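Local structure of aminopeptidase (Aneurinibacillus sp., 2EK8) at residues A[221-226]-A[262-267]; A[299-304]-A[344-349]. The protein probably acts as a zinc-dependent aminopeptidase of the M28 family, removing residues from the N-terminal ends of peptides. All blocks are in the same frame, centred on the assembly; numbering follows the deposited sequence.

Both interactions belong to the M28 peptidase domain and follow one another along the chain, interaction 1 closing before interaction 2 opens. Their centres lie 16 Å apart, yet they share a sheet: strand 222-228 pairs in parallel with strand 263-269 in interaction 1 and with strand 294-300, whose end enters interaction 2. Where they meet, Gly226 O lies 2.8 Å from Leu300 N, a probable hydrogen bond. Helix 238-255 connects the first pair of strands. The paired strands 221-226 and 262-267 thus lie within the sheet, while the chain that follows strand 294-300 carries Asp301 to zinc beside the turn at 344-349.

Interaction 1. Residues A[221-226]-A[262-267]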
loop_
_atom_site.group_PDB
_atom_site.type_symbol
_atom_site.label_atom_id
_atom_site.label_comp_id
_atom_site.label_asym_id
_atom_site.label_seq_id
_atom_site.Cartn_x
_atom_site.Cartn_y
_atom_site.Cartn_z
ATOM N N ASP A 221 25.623 -0.024 -10.711
ATOM C CA ASP A 221 24.168 -0.198 -10.708
ATOM C C ASP A 221 23.618 -0.514 -9.321
ATOM O O ASP A 221 24.301 -1.100 -8.482
ATOM C CB ASP A 221 23.730 -1.338 -11.641
ATOM C CG ASP A 221 23.994 -1.055 -13.107
ATOM O OD1 ASP A 221 24.199 0.117 -13.483
ATOM O OD2 ASP A 221 23.978 -2.026 -13.892
ATOM N N ILE A 222 22.366 -0.131 -9.100
ATOM C CA ILE A 222 21.685 -0.381 -7.838
ATOM C C ILE A 222 20.328 -1.021 -8.100
ATOM O O ILE A 222 19.612 -0.621 -9.019
ATOM C CB ILE A 222 21.399 0.925 -7.062
ATOM C CG1 ILE A 222 22.681 1.739 -6.890
ATOM C CG2 ILE A 222 20.757 0.597 -5.715
ATOM C CD1 ILE A 222 23.778 1.016 -6.188
ATOM N N ILE A 223 19.984 -2.025 -7.301
ATOM C CA ILE A 223 18.678 -2.654 -7.409
ATOM C C ILE A 223 18.089 -2.656 -6.005
ATOM O O ILE A 223 18.769 -2.989 -5.039
ATOM C CB ILE A 223 18.740 -4.105 -7.916
ATOM C CG1 ILE A 223 19.157 -4.126 -9.392
ATOM C CG2 ILE A 223 17.375 -4.766 -7.741
ATOM C CD1 ILE A 223 19.120 -5.509 -10.031
ATOM N N ILE A 224 16.827 -2.265 -5.904
ATOM C CA ILE A 224 16.139 -2.224 -4.623
ATOM C C ILE A 224 15.063 -3.298 -4.604
ATOM O O ILE A 224 14.317 -3.449 -5.571
ATOM C CB ILE A 224 15.461 -0.848 -4.401
ATOM C CG1 ILE A 224 16.525 0.257 -4.344
ATOM C CG2 ILE A 224 14.625 -0.875 -3.116
ATOM C CD1 ILE A 224 15.952 1.662 -4.149
ATOM N N ILE A 225 15.010 -4.067 -3.519
ATOM C CA ILE A 225 13.985 -5.098 -3.355
ATOM C C ILE A 225 13.241 -4.676 -2.094
ATOM O O ILE A 225 13.840 -4.593 -1.017
ATOM C CB ILE A 225 14.573 -6.508 -3.108
ATOM C CG1 ILE A 225 15.429 -6.955 -4.298
ATOM C CG2 ILE A 225 13.435 -7.509 -2.881
ATOM C CD1 ILE A 225 16.823 -6.353 -4.315
ATOM N N GLY A 226 11.947 -4.405 -2.211
ATOM C CA GLY A 226 11.221 -3.967 -1.032
ATOM C C GLY A 226 9.903 -4.633 -0.714
ATOM O O GLY A 226 9.373 -5.423 -1.495
ATOM N N THR A 262 26.436 -5.840 -8.562
ATOM C CA THR A 262 25.410 -4.808 -8.490
ATOM C C THR A 262 24.994 -4.625 -7.036
ATOM O O THR A 262 24.679 -5.599 -6.350
ATOM C CB THR A 262 24.164 -5.213 -9.313
ATOM O OG1 THR A 262 24.532 -5.368 -10.687
ATOM C CG2 THR A 262 23.069 -4.159 -9.195
ATOM N N GLU A 263 24.997 -3.382 -6.566
ATOM C CA GLU A 263 24.608 -3.101 -5.191
ATOM C C GLU A 263 23.145 -3.480 -5.001
ATOM O O GLU A 263 22.294 -3.119 -5.814
ATOM C CB GLU A 263 24.803 -1.613 -4.877
ATOM C CG GLU A 263 24.381 -1.201 -3.466
ATOM C CD GLU A 263 24.737 0.248 -3.157
ATOM O OE1 GLU A 263 25.825 0.693 -3.580
ATOM O OE2 GLU A 263 23.938 0.939 -2.483
ATOM N N LEU A 264 22.856 -4.212 -3.932
ATOM C CA LEU A 264 21.487 -4.624 -3.654
ATOM C C LEU A 264 21.015 -4.039 -2.335
ATOM O O LEU A 264 21.693 -4.151 -1.308
ATOM C CB LEU A 264 21.380 -6.152 -3.602
ATOM C CG LEU A 264 21.703 -6.912 -4.892
ATOM C CD1 LEU A 264 21.494 -8.400 -4.652
ATOM C CD2 LEU A 264 20.814 -6.423 -6.032
ATOM N N ARG A 265 19.857 -3.391 -2.373
ATOM C CA ARG A 265 19.284 -2.794 -1.177
ATOM C C ARG A 265 17.961 -3.472 -0.879
ATOM O O ARG A 265 17.004 -3.332 -1.641
ATOM C CB ARG A 265 19.054 -1.296 -1.381
ATOM C CG ARG A 265 20.311 -0.533 -1.727
ATOM C CD ARG A 265 20.074 0.967 -1.788
ATOM N NE ARG A 265 21.318 1.661 -2.104
ATOM C CZ ARG A 265 21.466 2.981 -2.129
ATOM N NH1 ARG A 265 20.442 3.780 -1.857
ATOM N NH2 ARG A 265 22.652 3.500 -2.419
ATOM N N PHE A 266 17.927 -4.215 0.223
ATOM C CA PHE A 266 16.726 -4.924 0.664
ATOM C C PHE A 266 16.080 -4.029 1.713
ATOM O O PHE A 266 16.691 -3.725 2.737
ATOM C CB PHE A 266 17.117 -6.272 1.271
ATOM C CG PHE A 266 17.760 -7.212 0.284
ATOM C CD1 PHE A 266 16.979 -8.035 -0.521
ATOM C CD2 PHE A 266 19.143 -7.252 0.140
ATOM C CE1 PHE A 266 17.564 -8.885 -1.457
ATOM C CE2 PHE A 266 19.740 -8.098 -0.795
ATOM C CZ PHE A 266 18.949 -8.915 -1.594
ATOM N N ILE A 267 14.844 -3.617 1.460
ATOM C CA ILE A 267 14.169 -2.700 2.366
ATOM C C ILE A 267 12.751 -3.066 2.765
ATOM O O ILE A 267 11.966 -3.518 1.933
ATOM C CB ILE A 267 14.101 -1.287 1.726
ATOM C CG1 ILE A 267 15.481 -0.877 1.207
ATOM C CG2 ILE A 267 13.595 -0.270 2.741
ATOM C CD1 ILE A 267 15.482 0.435 0.443
HETATM O O HOH W 1 23.373 -4.589 -13.128
#
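Ile225 lays its CD1 over one face of the Phe266 ring, 3.9 Å from Phe266 CE1, while Ile225 CB lies 3.8 Å from Phe266 CD1; the two side chains run alongside each other. Thr248, Ala252 and Met255 of helix 238-255 also pack on Phe266. Across the sheet, the Arg265 guanidinium has the Glu263 carboxyl carbon at its edge, in its plane, and Ile222 CG2 of the other strand approaches it obliquely, 3.8 Å from Arg265 NE. The Glu263 chain runs extended (chi1 178°, chi2 174°), which carries OE2 into a salt bridge within 262-267, met by Arg265 NE at 2.7 Å and Arg265 NH2 at 2.9 Å, both from one face of the carboxylate. A glutamine here removes the charge and would probably leave Arg265 leaning more on Glu290, which also salt-bridges NH2, and freer to turn. The strands pair in parallel as the two strands of a beta-alpha-beta unit, joined through helix 238-255; Ile225 N reaches Arg265 O and Ile267 N reaches Ile225 O, each at 2.8 Å. The chemistry is therefore split by face: Ile223, Leu264, Ile225 and Phe266 turn hydrocarbon to helices 238-255 and 382-400, whereas the opposite face carries a paired charge among isoleucines.

Interaction 2. Residues A[299-304]-A[344-349]; sequences QLDMVG and GRSDHE. With ZN (zinc ion), chain C.
Gln299 meets the turn at 344-349 with nearly its whole side chain. Gln299 CB rests 3.8 Å from His348 CB, and the next carbon, Gln299 CG, comes 3.6 Å from Ser346 OG. A bend at chi2 (70°) then swings the amide across Asp347, so that Gln299 CD lies 3.5 Å from Asp347 CB and the amide plane stands 86° from the carboxylate plane. Gln299 OE1 lies beside the same Asp347 CB. At the tip Gln299 NE2 has two acceptors: it gives Ser346 OG a bond of 3.1 Å, the acceptor tilted somewhat from the amide plane, and a weak one of 3.0 Å to Asp347 OD2, with an angle at the hydrogen of only 127°. The firmer partner of Asp347 is Ser279, which bonds OD1.

The serine hydroxyl passes this chain of bonds on. Ser346 OG, accepting from the amide, donates to Asp301 OD2 over 2.8 Å and uses the anti lone pair, the one turned away from OD1. This is the zinc site of an M28 peptidase: just past the C-terminal end of strand 294-300, Asp301 holds the metal with both oxygens, OD1 at 2.1 Å and OD2 at 2.4 Å from zinc, while His228, Asp240 and a water complete the coordination. Asp240 also binds a second zinc, consistent with the paired-metal centre of the family. Ser346 is thus a second-shell residue, gripping the more distant of the two carboxylate oxygens, and Gln299 in turn steadies the hydroxyl that does so. His348 NE2 bonds the backbone oxygen of Glu343, and Glu349 N bonds Ser346 O within the same segment.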
loop_
_atom_site.group_PDB
_atom_site.type_symbol
_atom_site.label_atom_id
_atom_site.label_comp_id
_atom_site.label_asym_id
_atom_site.label_seq_id
_atom_site.Cartn_x
_atom_site.Cartn_y
_atom_site.Cartn_z
ATOM N N GLN A 299 8.999 -4.504 -5.887
ATOM C CA GLN A 299 8.154 -4.414 -4.692
ATOM C C GLN A 299 7.387 -5.721 -4.519
ATOM O O GLN A 299 6.745 -6.205 -5.456
ATOM C CB GLN A 299 7.153 -3.256 -4.807
ATOM C CG GLN A 299 6.097 -3.207 -3.684
ATOM C CD GLN A 299 6.673 -2.821 -2.323
ATOM O OE1 GLN A 299 7.878 -2.610 -2.178
ATOM N NE2 GLN A 299 5.804 -2.726 -1.320
ATOM N N LEU A 300 7.469 -6.288 -3.319
ATOM C CA LEU A 300 6.796 -7.540 -2.992
ATOM C C LEU A 300 5.664 -7.229 -2.014
ATOM O O LEU A 300 5.910 -6.819 -0.886
ATOM C CB LEU A 300 7.793 -8.501 -2.340
ATOM C CG LEU A 300 8.977 -8.913 -3.219
ATOM C CD1 LEU A 300 10.168 -9.295 -2.355
ATOM C CD2 LEU A 300 8.549 -10.075 -4.109
ATOM N N ASP A 301 4.426 -7.420 -2.449
ATOM C CA ASP A 301 3.279 -7.134 -1.594
ATOM C C ASP A 301 2.204 -8.167 -1.903
ATOM O O ASP A 301 1.665 -8.185 -3.014
ATOM C CB ASP A 301 2.749 -5.721 -1.890
ATOM C CG ASP A 301 1.875 -5.158 -0.766
ATOM O OD1 ASP A 301 1.429 -5.933 0.104
ATOM O OD2 ASP A 301 1.626 -3.931 -0.760
ATOM N N MET A 302 1.913 -9.014 -0.913
ATOM C CA MET A 302 0.915 -10.080 -1.008
ATOM C C MET A 302 1.376 -11.114 -2.024
ATOM O O MET A 302 0.900 -11.162 -3.159
ATOM C CB MET A 302 -0.453 -9.476 -1.362
ATOM C CG MET A 302 -0.898 -8.478 -0.288
ATOM S SD MET A 302 -2.499 -7.685 -0.487
ATOM C CE MET A 302 -2.175 -6.556 -1.783
ATOM N N VAL A 303 2.307 -11.954 -1.582
ATOM C CA VAL A 303 2.905 -12.966 -2.436
ATOM C C VAL A 303 2.928 -14.375 -1.848
ATOM O O VAL A 303 3.792 -15.180 -2.205
ATOM C CB VAL A 303 4.351 -12.555 -2.797
ATOM C CG1 VAL A 303 4.328 -11.296 -3.662
ATOM C CG2 VAL A 303 5.157 -12.282 -1.523
ATOM N N GLY A 304 1.981 -14.684 -0.963
ATOM C CA GLY A 304 1.966 -16.014 -0.374
ATOM C C GLY A 304 0.621 -16.624 -0.011
ATOM O O GLY A 304 0.584 -17.627 0.698
ATOM N N GLY A 344 -1.094 0.820 -8.848
ATOM C CA GLY A 344 -0.194 1.429 -7.888
ATOM C C GLY A 344 -0.575 0.830 -6.549
ATOM O O GLY A 344 -0.568 -0.388 -6.388
ATOM N N ARG A 345 -0.912 1.681 -5.590
ATOM C CA ARG A 345 -1.340 1.222 -4.273
ATOM C C ARG A 345 -0.301 0.437 -3.485
ATOM O O ARG A 345 -0.652 -0.384 -2.632
ATOM C CB ARG A 345 -2.625 0.393 -4.403
ATOM C CG ARG A 345 -3.820 1.186 -4.924
ATOM C CD ARG A 345 -5.041 0.298 -5.155
ATOM N NE ARG A 345 -5.509 -0.356 -3.935
ATOM C CZ ARG A 345 -6.571 -1.156 -3.877
ATOM N NH1 ARG A 345 -7.278 -1.404 -4.973
ATOM N NH2 ARG A 345 -6.929 -1.709 -2.725
ATOM N N SER A 346 0.975 0.660 -3.786
ATOM C CA SER A 346 2.053 0.011 -3.040
ATOM C C SER A 346 3.337 0.823 -3.184
ATOM O O SER A 346 3.401 1.762 -3.979
ATOM C CB SER A 346 2.275 -1.438 -3.484
ATOM O OG SER A 346 2.928 -2.154 -2.439
ATOM N N ASP A 347 4.363 0.456 -2.424
ATOM C CA ASP A 347 5.619 1.207 -2.419
ATOM C C ASP A 347 6.354 1.435 -3.741
ATOM O O ASP A 347 7.185 2.333 -3.824
ATOM C CB ASP A 347 6.570 0.592 -1.394
ATOM C CG ASP A 347 5.985 0.604 0.004
ATOM O OD1 ASP A 347 5.607 1.695 0.479
ATOM O OD2 ASP A 347 5.895 -0.470 0.625
ATOM N N HIS A 348 6.060 0.650 -4.773
ATOM C CA HIS A 348 6.745 0.850 -6.051
ATOM C C HIS A 348 6.404 2.224 -6.637
ATOM O O HIS A 348 7.166 2.786 -7.427
ATOM C CB HIS A 348 6.373 -0.259 -7.047
ATOM C CG HIS A 348 4.909 -0.351 -7.344
ATOM N ND1 HIS A 348 3.955 -0.506 -6.361
ATOM C CD2 HIS A 348 4.239 -0.348 -8.521
ATOM C CE1 HIS A 348 2.761 -0.596 -6.920
ATOM N NE2 HIS A 348 2.906 -0.503 -8.231
ATOM N N GLU A 349 5.262 2.762 -6.229
ATOM C CA GLU A 349 4.814 4.070 -6.701
ATOM C C GLU A 349 5.797 5.165 -6.283
ATOM O O GLU A 349 6.032 6.122 -7.024
ATOM C CB GLU A 349 3.424 4.368 -6.133
ATOM C CG GLU A 349 2.765 5.611 -6.695
ATOM C CD GLU A 349 1.315 5.731 -6.260
ATOM O OE1 GLU A 349 0.560 4.755 -6.448
ATOM O OE2 GLU A 349 0.930 6.795 -5.737
HETATM ZN ZN ZN C . 0.454 -4.422 1.220
HETATM O O HOH W 2 -1.080 -3.081 1.036
#